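Side-chain contacts in spindle pole body-associated protein VIK1 (Saccharomyces cerevisiae, PDB 2O0A), which recruits the minus end-directed motor KAR3 to microtubules, targets or maintains it at the spindle pole body, and with it cross-links antiparallel microtubules: residues K256-I259 with S260-S264; I173-G177 with L178-P182; L42-Y45 with E46-V49; L270-S273 with K274-N277. All blocks are in the same frame, centred on the assembly; numbering follows the deposited sequence.

Contact 1. Residues K256-I259 with S260-S264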
ATOM      1  N   LYS A 256      -2.806   7.896 -11.538  1.00 20.90           N
ATOM      2  CA  LYS A 256      -3.247   9.286 -11.486  1.00 21.12           C
ATOM      3  C   LYS A 256      -4.597   9.434 -10.818  1.00 20.02           C
ATOM      4  O   LYS A 256      -4.804  10.367 -10.037  1.00 20.22           O
ATOM      5  CB  LYS A 256      -3.319   9.875 -12.888  1.00 21.26           C
ATOM      6  CG  LYS A 256      -1.968  10.215 -13.437  1.00 23.89           C
ATOM      7  CD  LYS A 256      -2.022  10.486 -14.934  1.00 26.57           C
ATOM      8  CE  LYS A 256      -0.626  10.713 -15.470  1.00 27.66           C
ATOM      9  NZ  LYS A 256      -0.026  11.991 -14.991  0.10 27.29           N
ATOM     10  N   LYS A 257      -5.516   8.526 -11.139  1.00 19.92           N
ATOM     11  CA  LYS A 257      -6.850   8.537 -10.554  1.00 19.67           C
ATOM     12  C   LYS A 257      -6.806   8.316  -9.050  1.00 19.20           C
ATOM     13  O   LYS A 257      -7.475   9.001  -8.298  1.00 19.46           O
ATOM     14  CB  LYS A 257      -7.751   7.481 -11.207  1.00 20.31           C
ATOM     15  CG  LYS A 257      -9.154   7.424 -10.603  1.00 22.56           C
ATOM     16  CD  LYS A 257      -9.941   8.686 -10.918  1.00 25.55           C
ATOM     17  CE  LYS A 257     -11.419   8.426 -10.865  1.00 29.00           C
ATOM     18  NZ  LYS A 257     -12.150   9.584 -11.451  1.00 31.66           N
ATOM     19  N   LEU A 258      -6.007   7.349  -8.599  1.00 18.16           N
ATOM     20  CA  LEU A 258      -5.947   7.086  -7.166  1.00 18.24           C
ATOM     21  C   LEU A 258      -5.309   8.220  -6.370  1.00 17.78           C
ATOM     22  O   LEU A 258      -5.770   8.582  -5.294  1.00 17.96           O
ATOM     23  CB  LEU A 258      -5.206   5.778  -6.908  1.00 17.62           C
ATOM     24  CG  LEU A 258      -5.930   4.528  -7.393  1.00 19.51           C
ATOM     25  CD1 LEU A 258      -5.055   3.333  -7.064  1.00 21.12           C
ATOM     26  CD2 LEU A 258      -7.303   4.397  -6.728  1.00 19.76           C
ATOM     27  N   ILE A 259      -4.237   8.784  -6.913  1.00 18.66           N
ATOM     28  CA  ILE A 259      -3.542   9.875  -6.244  1.00 19.83           C
ATOM     29  C   ILE A 259      -4.440  11.119  -6.145  1.00 19.84           C
ATOM     30  O   ILE A 259      -4.472  11.795  -5.119  1.00 20.62           O
ATOM     31  CB  ILE A 259      -2.229  10.199  -6.977  1.00 19.99           C
ATOM     32  CG1 ILE A 259      -1.233   9.046  -6.777  1.00 20.50           C
ATOM     33  CG2 ILE A 259      -1.665  11.567  -6.526  1.00 20.02           C
ATOM     34  CD1 ILE A 259      -0.110   8.960  -7.821  1.00 21.46           C
ATOM     35  N   SER A 260      -5.190  11.396  -7.207  1.00 21.19           N
ATOM     36  CA  SER A 260      -6.037  12.592  -7.216  1.00 21.05           C
ATOM     37  C   SER A 260      -7.338  12.463  -6.426  1.00 21.09           C
ATOM     38  O   SER A 260      -7.790  13.438  -5.817  0.50 20.54           O
ATOM     39  CB  SER A 260      -6.316  13.075  -8.645  1.00 21.66           C
ATOM     40  OG  SER A 260      -7.093  12.150  -9.366  1.00 24.27           O
ATOM     41  N   ASP A 261      -7.914  11.261  -6.405  1.00 20.50           N
ATOM     42  CA  ASP A 261      -9.303  11.089  -5.970  1.00 20.91           C
ATOM     43  C   ASP A 261      -9.531  10.165  -4.782  1.00 20.46           C
ATOM     44  O   ASP A 261     -10.678   9.972  -4.363  1.00 21.29           O
ATOM     45  CB  ASP A 261     -10.162  10.627  -7.155  1.00 21.69           C
ATOM     46  CG  ASP A 261     -10.226  11.662  -8.280  0.50 23.99           C
ATOM     47  OD1 ASP A 261      -9.737  12.800  -8.103  1.00 29.86           O
ATOM     48  OD2 ASP A 261     -10.779  11.336  -9.348  0.50 26.98           O
ATOM     49  N   THR A 262      -8.451   9.592  -4.243  1.00 18.79           N
ATOM     50  CA  THR A 262      -8.542   8.762  -3.034  1.00 17.33           C
ATOM     51  C   THR A 262      -7.457   9.191  -2.057  1.00 17.02           C
ATOM     52  O   THR A 262      -6.498   9.870  -2.453  1.00 17.81           O
ATOM     53  CB  THR A 262      -8.441   7.218  -3.337  1.00 17.34           C
ATOM     54  OG1 THR A 262      -7.117   6.890  -3.780  1.00 16.63           O
ATOM     55  CG2 THR A 262      -9.414   6.793  -4.414  1.00 16.08           C
ATOM     56  N   LYS A 263      -7.617   8.823  -0.785  1.00 16.44           N
ATOM     57  CA  LYS A 263      -6.575   9.029   0.207  1.00 16.06           C
ATOM     58  C   LYS A 263      -5.482   8.008  -0.064  1.00 15.15           C
ATOM     59  O   LYS A 263      -5.782   6.853  -0.331  1.00 15.14           O
ATOM     60  CB  LYS A 263      -7.091   8.813   1.631  1.00 17.23           C
ATOM     61  CG  LYS A 263      -8.179   9.770   2.089  1.00 19.71           C
ATOM     62  CD  LYS A 263      -7.608  11.139   2.380  1.00 23.01           C
ATOM     63  CE  LYS A 263      -6.950  11.216   3.742  1.00 24.27           C
ATOM     64  NZ  LYS A 263      -6.416  12.599   3.992  1.00 26.23           N
ATOM     65  N   SER A 264      -4.229   8.450   0.016  1.00 15.34           N
ATOM     66  CA  SER A 264      -3.078   7.589  -0.314  1.00 14.13           C
ATOM     67  C   SER A 264      -2.146   7.270   0.851  1.00 13.73           C
ATOM     68  O   SER A 264      -1.967   8.044   1.796  1.00 14.34           O
ATOM     69  CB  SER A 264      -2.226   8.204  -1.443  1.00 13.56           C
ATOM     70  OG  SER A 264      -2.956   8.383  -2.641  1.00 15.30           O
TER
HETATM   71  O   HOH W   1      -4.022  10.806  -2.695  1.00 20.59           O

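Contact 2. Residues I173-G177 with L178-P182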
ATOM      1  N   ILE A 173     -16.927 -12.429  -2.561  1.00 16.82           N
ATOM      2  CA  ILE A 173     -17.313 -11.976  -1.234  1.00 17.45           C
ATOM      3  C   ILE A 173     -16.554 -12.815  -0.205  1.00 18.11           C
ATOM      4  O   ILE A 173     -16.660 -14.037  -0.200  1.00 18.18           O
ATOM      5  CB  ILE A 173     -18.829 -12.092  -1.039  1.00 16.93           C
ATOM      6  CG1 ILE A 173     -19.534 -11.172  -2.038  1.00 19.60           C
ATOM      7  CG2 ILE A 173     -19.175 -11.730   0.401  1.00 18.60           C
ATOM      8  CD1 ILE A 173     -21.046 -11.294  -2.058  1.00 21.79           C
ATOM      9  N   ILE A 174     -15.757 -12.154   0.640  1.00 18.60           N
ATOM     10  CA  ILE A 174     -14.912 -12.860   1.597  1.00 20.39           C
ATOM     11  C   ILE A 174     -15.630 -13.093   2.938  1.00 21.46           C
ATOM     12  O   ILE A 174     -16.015 -12.147   3.603  1.00 22.59           O
ATOM     13  CB  ILE A 174     -13.603 -12.072   1.881  1.00 20.16           C
ATOM     14  CG1 ILE A 174     -12.867 -11.765   0.585  1.00 20.71           C
ATOM     15  CG2 ILE A 174     -12.709 -12.849   2.871  1.00 20.46           C
ATOM     16  CD1 ILE A 174     -11.528 -11.092   0.816  1.00 23.82           C
ATOM     17  N   GLU A 175     -15.800 -14.356   3.315  1.00 23.50           N
ATOM     18  CA  GLU A 175     -16.413 -14.697   4.606  1.00 24.71           C
ATOM     19  C   GLU A 175     -15.335 -15.034   5.634  0.70 25.81           C
ATOM     20  O   GLU A 175     -15.388 -14.574   6.775  1.00 26.18           O
ATOM     21  CB  GLU A 175     -17.362 -15.891   4.461  0.50 24.66           C
ATOM     22  CG  GLU A 175     -18.402 -15.776   3.351  0.50 24.79           C
ATOM     23  CD  GLU A 175     -19.509 -14.775   3.652  0.50 25.41           C
ATOM     24  OE1 GLU A 175     -19.618 -14.317   4.813  0.50 25.25           O
ATOM     25  OE2 GLU A 175     -20.283 -14.451   2.720  1.00 26.80           O
ATOM     26  N   ASN A 176     -14.366 -15.845   5.216  1.00 26.72           N
ATOM     27  CA  ASN A 176     -13.319 -16.335   6.113  1.00 27.43           C
ATOM     28  C   ASN A 176     -11.926 -16.090   5.525  1.00 27.41           C
ATOM     29  O   ASN A 176     -11.197 -17.030   5.191  0.70 27.55           O
ATOM     30  CB  ASN A 176     -13.534 -17.823   6.426  0.20 27.27           C
ATOM     31  CG  ASN A 176     -14.929 -18.119   6.969  0.50 27.70           C
ATOM     32  OD1 ASN A 176     -15.371 -17.518   7.948  0.50 27.23           O
ATOM     33  ND2 ASN A 176     -15.625 -19.050   6.327  0.50 28.23           N
ATOM     34  N   GLY A 177     -11.573 -14.817   5.382  1.00 27.49           N
ATOM     35  CA  GLY A 177     -10.238 -14.417   4.954  1.00 27.61           C
ATOM     36  C   GLY A 177      -9.723 -15.159   3.737  1.00 27.48           C
ATOM     37  O   GLY A 177     -10.440 -15.310   2.741  1.00 27.48           O
ATOM     38  N   LEU A 178      -8.488 -15.645   3.833  1.00 27.39           N
ATOM     39  CA  LEU A 178      -7.806 -16.282   2.706  1.00 27.77           C
ATOM     40  C   LEU A 178      -8.496 -17.537   2.159  1.00 27.63           C
ATOM     41  O   LEU A 178      -8.233 -17.948   1.031  1.00 27.45           O
ATOM     42  CB  LEU A 178      -6.353 -16.593   3.075  0.20 27.97           C
ATOM     43  CG  LEU A 178      -5.422 -15.396   3.283  1.00 29.61           C
ATOM     44  CD1 LEU A 178      -4.180 -15.850   4.019  1.00 29.38           C
ATOM     45  CD2 LEU A 178      -5.049 -14.765   1.954  1.00 29.68           C
ATOM     46  N   GLU A 179      -9.401 -18.115   2.950  1.00 28.17           N
ATOM     47  CA  GLU A 179     -10.122 -19.350   2.592  1.00 28.25           C
ATOM     48  C   GLU A 179     -11.062 -19.182   1.398  1.00 28.08           C
ATOM     49  O   GLU A 179     -11.397 -20.149   0.712  1.00 28.56           O
ATOM     50  CB  GLU A 179     -10.912 -19.855   3.808  1.00 28.66           C
ATOM     51  CG  GLU A 179     -10.019 -20.311   4.957  1.00 29.95           C
ATOM     52  CD  GLU A 179     -10.754 -20.439   6.280  1.00 31.09           C
ATOM     53  OE1 GLU A 179     -11.893 -20.955   6.296  0.50 32.30           O
ATOM     54  OE2 GLU A 179     -10.185 -20.027   7.311  0.50 32.09           O
ATOM     55  N   ASP A 180     -11.486 -17.952   1.156  1.00 27.15           N
ATOM     56  CA  ASP A 180     -12.379 -17.658   0.041  1.00 26.27           C
ATOM     57  C   ASP A 180     -11.632 -17.265  -1.215  1.00 25.11           C
ATOM     58  O   ASP A 180     -12.245 -17.002  -2.265  1.00 26.11           O
ATOM     59  CB  ASP A 180     -13.371 -16.579   0.449  1.00 26.47           C
ATOM     60  CG  ASP A 180     -14.361 -17.080   1.471  1.00 27.49           C
ATOM     61  OD1 ASP A 180     -14.804 -18.241   1.349  0.50 27.37           O
ATOM     62  OD2 ASP A 180     -14.678 -16.326   2.405  1.00 29.93           O
ATOM     63  N   LEU A 181     -10.308 -17.219  -1.111  1.00 23.16           N
ATOM     64  CA  LEU A 181      -9.479 -16.800  -2.230  1.00 21.30           C
ATOM     65  C   LEU A 181      -8.704 -17.981  -2.803  1.00 20.40           C
ATOM     66  O   LEU A 181      -8.542 -19.006  -2.116  1.00 20.52           O
ATOM     67  CB  LEU A 181      -8.534 -15.672  -1.793  1.00 20.23           C
ATOM     68  CG  LEU A 181      -9.260 -14.404  -1.337  1.00 20.50           C
ATOM     69  CD1 LEU A 181      -8.271 -13.441  -0.708  1.00 18.94           C
ATOM     70  CD2 LEU A 181     -10.028 -13.746  -2.476  1.00 21.21           C
ATOM     71  N   PRO A 182      -8.214 -17.850  -4.049  1.00 20.14           N
ATOM     72  CA  PRO A 182      -7.534 -18.983  -4.661  1.00 19.40           C
ATOM     73  C   PRO A 182      -6.339 -19.469  -3.853  1.00 19.31           C
ATOM     74  O   PRO A 182      -5.710 -18.710  -3.100  1.00 19.05           O
ATOM     75  CB  PRO A 182      -7.077 -18.430  -6.017  1.00 20.19           C
ATOM     76  CG  PRO A 182      -8.051 -17.335  -6.306  1.00 20.82           C
ATOM     77  CD  PRO A 182      -8.272 -16.705  -4.973  1.00 19.81           C
TER

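Contact 3. Residues L42-Y45 with E46-V49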
ATOM      1  N   LEU A  42      22.321   5.003   7.076  1.00 24.20           N
ATOM      2  CA  LEU A  42      22.038   5.276   8.479  1.00 24.30           C
ATOM      3  C   LEU A  42      20.541   5.361   8.691  1.00 23.28           C
ATOM      4  O   LEU A  42      19.838   6.021   7.923  1.00 23.40           O
ATOM      5  CB  LEU A  42      22.710   6.570   8.951  1.00 24.54           C
ATOM      6  CG  LEU A  42      24.242   6.637   9.081  1.00 26.29           C
ATOM      7  CD1 LEU A  42      24.879   5.304   9.491  0.20 25.50           C
ATOM      8  CD2 LEU A  42      24.877   7.169   7.810  1.00 26.63           C
ATOM      9  N   PHE A  43      20.055   4.672   9.718  1.00 22.66           N
ATOM     10  CA  PHE A  43      18.623   4.637  10.008  1.00 21.95           C
ATOM     11  C   PHE A  43      18.307   5.297  11.322  1.00 21.86           C
ATOM     12  O   PHE A  43      18.829   4.899  12.362  1.00 22.34           O
ATOM     13  CB  PHE A  43      18.118   3.199  10.057  1.00 22.30           C
ATOM     14  CG  PHE A  43      18.346   2.449   8.797  1.00 21.62           C
ATOM     15  CD1 PHE A  43      17.386   2.442   7.793  1.00 22.15           C
ATOM     16  CD2 PHE A  43      19.535   1.754   8.596  1.00 21.45           C
ATOM     17  CE1 PHE A  43      17.607   1.755   6.608  1.00 22.80           C
ATOM     18  CE2 PHE A  43      19.760   1.073   7.415  1.00 20.08           C
ATOM     19  CZ  PHE A  43      18.795   1.062   6.426  1.00 22.19           C
ATOM     20  N   ASP A  44      17.441   6.300  11.258  1.00 20.81           N
ATOM     21  CA  ASP A  44      16.907   6.950  12.445  1.00 20.80           C
ATOM     22  C   ASP A  44      15.433   6.546  12.599  1.00 20.21           C
ATOM     23  O   ASP A  44      14.539   7.159  12.014  1.00 19.89           O
ATOM     24  CB  ASP A  44      17.080   8.472  12.328  1.00 21.17           C
ATOM     25  CG  ASP A  44      16.635   9.218  13.584  1.00 22.49           C
ATOM     26  OD1 ASP A  44      15.906   8.625  14.420  1.00 24.31           O
ATOM     27  OD2 ASP A  44      17.025  10.400  13.740  1.00 22.69           O
ATOM     28  N   TYR A  45      15.200   5.523  13.417  1.00 19.89           N
ATOM     29  CA  TYR A  45      13.861   4.952  13.572  1.00 20.30           C
ATOM     30  C   TYR A  45      12.952   5.829  14.441  1.00 20.64           C
ATOM     31  O   TYR A  45      11.729   5.698  14.397  1.00 20.49           O
ATOM     32  CB  TYR A  45      13.958   3.536  14.147  1.00 20.08           C
ATOM     33  CG  TYR A  45      14.619   2.523  13.227  1.00 19.66           C
ATOM     34  CD1 TYR A  45      13.975   2.080  12.070  1.00 20.13           C
ATOM     35  CD2 TYR A  45      15.882   1.997  13.512  1.00 19.96           C
ATOM     36  CE1 TYR A  45      14.571   1.145  11.218  1.00 20.29           C
ATOM     37  CE2 TYR A  45      16.489   1.043  12.661  1.00 18.87           C
ATOM     38  CZ  TYR A  45      15.830   0.639  11.509  1.00 19.84           C
ATOM     39  OH  TYR A  45      16.373  -0.306  10.670  1.00 19.56           O
ATOM     40  N   GLU A  46      13.547   6.715  15.243  1.00 21.56           N
ATOM     41  CA  GLU A  46      12.759   7.648  16.055  1.00 21.89           C
ATOM     42  C   GLU A  46      12.229   8.823  15.235  1.00 21.80           C
ATOM     43  O   GLU A  46      11.090   9.257  15.421  1.00 21.58           O
ATOM     44  CB  GLU A  46      13.566   8.174  17.255  1.00 22.87           C
ATOM     45  CG  GLU A  46      13.471   7.320  18.513  1.00 24.82           C
ATOM     46  CD  GLU A  46      12.145   7.464  19.236  0.10 24.59           C
ATOM     47  OE1 GLU A  46      11.425   6.452  19.354  0.10 24.91           O
ATOM     48  OE2 GLU A  46      11.824   8.586  19.685  0.10 25.18           O
ATOM     49  N   ASN A  47      13.047   9.329  14.313  1.00 21.24           N
ATOM     50  CA  ASN A  47      12.699  10.550  13.588  1.00 21.13           C
ATOM     51  C   ASN A  47      12.340  10.308  12.129  1.00 20.77           C
ATOM     52  O   ASN A  47      11.999  11.244  11.404  1.00 20.58           O
ATOM     53  CB  ASN A  47      13.845  11.572  13.695  1.00 21.02           C
ATOM     54  CG  ASN A  47      14.153  11.949  15.129  1.00 21.86           C
ATOM     55  OD1 ASN A  47      15.264  11.709  15.624  1.00 25.58           O
ATOM     56  ND2 ASN A  47      13.164  12.499  15.818  1.00 21.08           N
ATOM     57  N   GLY A  48      12.431   9.041  11.711  1.00 20.39           N
ATOM     58  CA  GLY A  48      11.993   8.624  10.382  1.00 20.33           C
ATOM     59  C   GLY A  48      12.929   9.103   9.294  1.00 19.99           C
ATOM     60  O   GLY A  48      12.500   9.663   8.297  1.00 20.54           O
ATOM     61  N   VAL A  49      14.218   8.882   9.497  1.00 20.15           N
ATOM     62  CA  VAL A  49      15.217   9.380   8.560  1.00 20.43           C
ATOM     63  C   VAL A  49      16.106   8.235   8.079  1.00 20.43           C
ATOM     64  O   VAL A  49      16.527   7.414   8.874  1.00 20.90           O
ATOM     65  CB  VAL A  49      16.107  10.473   9.220  1.00 20.55           C
ATOM     66  CG1 VAL A  49      17.022  11.081   8.191  1.00 21.90           C
ATOM     67  CG2 VAL A  49      15.247  11.553   9.858  1.00 21.77           C
TER

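Contact 4. Residues L270-S273 with K274-N277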
ATOM      1  N   LEU A 270      12.168  -1.642   1.428  1.00 15.73           N
ATOM      2  CA  LEU A 270      13.591  -1.524   1.120  1.00 16.81           C
ATOM      3  C   LEU A 270      14.326  -2.732   1.672  1.00 17.35           C
ATOM      4  O   LEU A 270      14.511  -2.868   2.876  1.00 16.51           O
ATOM      5  CB  LEU A 270      14.163  -0.215   1.685  1.00 16.78           C
ATOM      6  CG  LEU A 270      13.454   1.119   1.411  1.00 17.76           C
ATOM      7  CD1 LEU A 270      14.248   2.250   2.037  1.00 18.25           C
ATOM      8  CD2 LEU A 270      13.226   1.381  -0.093  1.00 18.90           C
ATOM      9  N   ASN A 271      14.729  -3.625   0.778  1.00 18.36           N
ATOM     10  CA  ASN A 271      15.370  -4.864   1.191  1.00 20.66           C
ATOM     11  C   ASN A 271      16.408  -5.297   0.178  1.00 21.66           C
ATOM     12  O   ASN A 271      16.793  -6.460   0.133  1.00 22.12           O
ATOM     13  CB  ASN A 271      14.311  -5.958   1.355  1.00 20.80           C
ATOM     14  CG  ASN A 271      13.762  -6.440   0.025  1.00 21.49           C
ATOM     15  OD1 ASN A 271      13.805  -5.718  -0.980  1.00 22.82           O
ATOM     16  ND2 ASN A 271      13.260  -7.671   0.004  1.00 25.63           N
ATOM     17  N   ASP A 272      16.854  -4.343  -0.628  1.00 22.77           N
ATOM     18  CA  ASP A 272      17.586  -4.625  -1.853  1.00 23.99           C
ATOM     19  C   ASP A 272      18.631  -3.530  -2.064  1.00 23.88           C
ATOM     20  O   ASP A 272      18.317  -2.429  -2.519  1.00 23.26           O
ATOM     21  CB  ASP A 272      16.567  -4.630  -2.994  1.00 25.07           C
ATOM     22  CG  ASP A 272      17.135  -5.091  -4.309  1.00 27.53           C
ATOM     23  OD1 ASP A 272      18.249  -5.663  -4.346  1.00 31.14           O
ATOM     24  OD2 ASP A 272      16.433  -4.881  -5.322  1.00 31.31           O
ATOM     25  N   SER A 273      19.888  -3.830  -1.748  1.00 23.65           N
ATOM     26  CA  SER A 273      20.926  -2.813  -1.854  1.00 23.76           C
ATOM     27  C   SER A 273      21.073  -2.164  -3.232  1.00 23.84           C
ATOM     28  O   SER A 273      21.241  -0.954  -3.332  1.00 24.36           O
ATOM     29  CB  SER A 273      22.265  -3.370  -1.383  1.00 23.72           C
ATOM     30  OG  SER A 273      22.216  -3.572   0.013  1.00 23.74           O
ATOM     31  N   LYS A 274      20.996  -2.961  -4.294  1.00 24.99           N
ATOM     32  CA  LYS A 274      21.233  -2.423  -5.639  1.00 25.11           C
ATOM     33  C   LYS A 274      20.183  -1.390  -6.055  1.00 25.20           C
ATOM     34  O   LYS A 274      20.487  -0.464  -6.784  1.00 25.28           O
ATOM     35  CB  LYS A 274      21.391  -3.532  -6.683  1.00 25.91           C
ATOM     36  CG  LYS A 274      20.152  -4.342  -6.965  1.00 27.63           C
ATOM     37  CD  LYS A 274      20.409  -5.275  -8.136  0.60 28.21           C
ATOM     38  CE  LYS A 274      19.124  -5.617  -8.856  0.70 28.64           C
ATOM     39  NZ  LYS A 274      19.378  -5.975 -10.284  0.40 29.11           N
ATOM     40  N   ASN A 275      18.973  -1.521  -5.515  1.00 24.80           N
ATOM     41  CA  ASN A 275      17.875  -0.631  -5.885  1.00 24.75           C
ATOM     42  C   ASN A 275      17.504   0.451  -4.872  1.00 24.06           C
ATOM     43  O   ASN A 275      16.658   1.297  -5.154  1.00 23.78           O
ATOM     44  CB  ASN A 275      16.637  -1.454  -6.259  1.00 24.69           C
ATOM     45  CG  ASN A 275      16.879  -2.348  -7.464  1.00 26.65           C
ATOM     46  OD1 ASN A 275      16.437  -3.495  -7.498  1.00 29.35           O
ATOM     47  ND2 ASN A 275      17.595  -1.825  -8.453  1.00 28.40           N
ATOM     48  N   VAL A 276      18.159   0.457  -3.714  1.00 23.47           N
ATOM     49  CA  VAL A 276      17.741   1.347  -2.638  1.00 23.13           C
ATOM     50  C   VAL A 276      17.835   2.842  -2.992  1.00 22.78           C
ATOM     51  O   VAL A 276      16.942   3.603  -2.653  1.00 22.38           O
ATOM     52  CB  VAL A 276      18.437   1.006  -1.295  1.00 22.72           C
ATOM     53  CG1 VAL A 276      19.910   1.447  -1.290  1.00 24.04           C
ATOM     54  CG2 VAL A 276      17.668   1.613  -0.112  1.00 23.26           C
ATOM     55  N   ASN A 277      18.880   3.256  -3.708  1.00 22.50           N
ATOM     56  CA  ASN A 277      19.056   4.674  -3.990  1.00 22.45           C
ATOM     57  C   ASN A 277      17.955   5.284  -4.880  1.00 21.79           C
ATOM     58  O   ASN A 277      17.516   6.415  -4.647  1.00 22.01           O
ATOM     59  CB  ASN A 277      20.479   4.950  -4.506  1.00 23.14           C
ATOM     60  CG  ASN A 277      21.562   4.566  -3.485  0.50 23.93           C
ATOM     61  OD1 ASN A 277      21.288   4.401  -2.296  0.50 25.75           O
ATOM     62  ND2 ASN A 277      22.798   4.433  -3.953  0.60 25.58           N
TER
HETATM   63  O   HOH W   2      21.039  -5.835  -4.118  1.00 36.40           O
HETATM   64  O   HOH W   3      21.219   1.682  -4.648  1.00 27.75           O

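Contact 1. Residues K256-I259 with S260-S264
Ser260 folds back over Lys256 in the last turn of helix 250-261, where the helix gives way to the loop leading into strand 265-270. Its OG lies between the backbone N and the carbonyl carbon (chi1 66°), which brings it 3.0 Å from Lys256 O, with Lys257 O also near enough to take the same proton. Ser260 N binds Lys256 O as well.

The carbonyl of Leu258 takes the last bonds of the helix. Its O accepts from both Thr262 N and Thr262 OG1, the hydroxyl standing 2.6 Å from Leu258 O, and the two donors arrive from opposite faces of the carbonyl plane. The Leu258 side chain lies against Tyr224 and Ile226 of strand 221-228, and its CD2 touches Thr262 CG2 at 3.9 Å.

On the outer side Lys257 bends at chi2 (68°) so that its chain runs past the Asp261 carboxylate; NZ salt-bridges OD2 and also donates to the backbone O of Glu161 and Lys162. A methionine in its place would probably leave Asp261 without its charged mate and those carbonyls without this donor. Asn95 ND2 hydrogen-bonds Thr262 OG1 and Ser264 OG. One water donates to Ile259 O and Thr262 O and accepts from Ser264 OG, 2.6 Å from the water oxygen.

Contact 2. Residues I173-G177 with L178-P182
Asp180 reaches back from a short 3-10 turn to the chain that leaves strand 172-174, a strand paired with 126-136 in the large mixed sheet of the motor-like domain. The polar contacts centre on one carboxylate oxygen. Asn176 N, 2.9 Å from Asp180 OD2, approaches nearly straight (165°) from the syn side, though 34° out of the carboxylate plane. Glu175 N also points at Asp180 OD2 but is modelled too close for that bond to carry weight. With CG anti to the carbonyl carbon (chi1 -69°), the carboxylate is swung toward the Asn176 amide, so the bend in the chain after the strand is tied to the turn that follows it.

Backbone bonds close the turn itself. Glu179 N donates to Asn176 O at 3.1 Å, and Asp180 N reaches Gly177 O from above the carbonyl plane. Gly177 has a positive phi, a conformation that favours glycine, and a CB at this position would run into Leu178 N.

Van der Waals contacts complete the arrangement. The aliphatic part of Glu179 lies along the Asn176 peptide, Glu179 CB 3.2 Å from Asn176 O, and the carboxylate beyond approaches the Asn176 side chain, with Glu179 OE1 3.5 Å from Asn176 CB. Leu178 leaves the turn on another side and packs on Glu109, Ile112 and Lys113 of helix 105-116. Ile174 and Leu181 both touch Leu130 of strand 126-136, and they meet each other by their methyl ends, Ile174 CD1 lying 4.3 Å from Leu181 CD1.

Contact 3. Residues L42-Y45 with E46-V49
Asp44 OD1 is gripped by two backbone amides of the loop that follows it. Asn47 N is the firmer donor, 2.9 Å from Asp44 OD1 and arriving from above the carboxylate plane, 63° out of it; Glu46 N makes a weak bond to the same oxygen at 3.1 Å. The side chain can fold over the loop because CG stands anti to the backbone N (chi1 -176°), which turns the carboxylate toward the residues ahead. The weak bond to Glu46 N is consistent with an Asx turn, and these amides at the bend find an acceptor in the Asp44 side chain. The carboxylate also lies against Asn47 CB, 3.4 Å from Asp44 OD2, and the two flat groups stand nearly perpendicular.

The backbone of Asp44 is held just as closely. Asp44 N donates to Val49 O at 2.8 Å, almost straight at 172°, and Asp44 O takes Val49 N in return, with a second, weak bond from Gly48 N. On the same face of the sheet Asp44 CB meets Val49 CB at 3.8 Å.

Tyr45 turns to another side of the loop. Phe43 CB lies 3.6 Å above one face of its ring, toward the rim; the ring also packs on Val32, Val64 and Pro66, and its OH hydrogen-bonds Glu34. Gly48, with a positive phi, shares Asp44 as its partner with Val49. This is the G1 beta bulge, here at the turn of the antiparallel hairpin joining strands 41-44 and 49-52.

Contact 4. Residues L270-S273 with K274-N277
Asp272 and Lys274 meet where the carboxylate stands beside the lysine chain, Asp272 OD1 lying 3.5 Å from Lys274 CG. Water 2 joins the same two residues by a polar route: it donates to Asp272 OD1 at 2.8 Å and accepts from Lys274 N. Behind them the backbone closes up, with Asn275 N bound to Asp272 O at 3.2 Å from well above the carbonyl plane, and Val276 N bound weakly to Ser273 O. Water 3 extends this last link, donating to Ser273 O and accepting from Asn277 N.

These bonds wind the chain into the start of helix 276-289, just after strand 265-270 of the central sheet. Leu270, at the end of that strand, crosses Val276 at about a right angle, Leu270 CD1 to Val276 CG2 at 4.1 Å, and so ties strand to helix on the buried side.

Further out, the rotation of Asp272 that sets CG anti to the backbone N (chi1 -172°) swings the carboxylate forward beside Lys274 CG and water 2, with OD2 hydrogen-bonded to Thr101 OG1. With an alanine here, the Thr101 hydroxyl and water 2 would probably both lose their carboxylate partner, and the bend would be less firmly fixed. Ser273 OG is bound to Asn36 O.

In the fold
The four contacts are separate local arrangements along one chain, and none touches another. Contacts 3 and 4 come nearest, about 6 Å between nearest atoms and 17 Å between centres, and a weak hydrogen bond from Gln52 to Asn277 links the hairpin's second strand to the start of the last helix. Contacts 1 and 4 stand at the two ends of strand 265-270, one leading into it and one leaving it, with centres about 26 Å apart. Contact 2 lies across the chain's centre from contact 3, about 37 Å between centres. The domain keeps a kinesin motor fold but lacks a nucleotide-binding site, so no nucleotide pocket links these contacts.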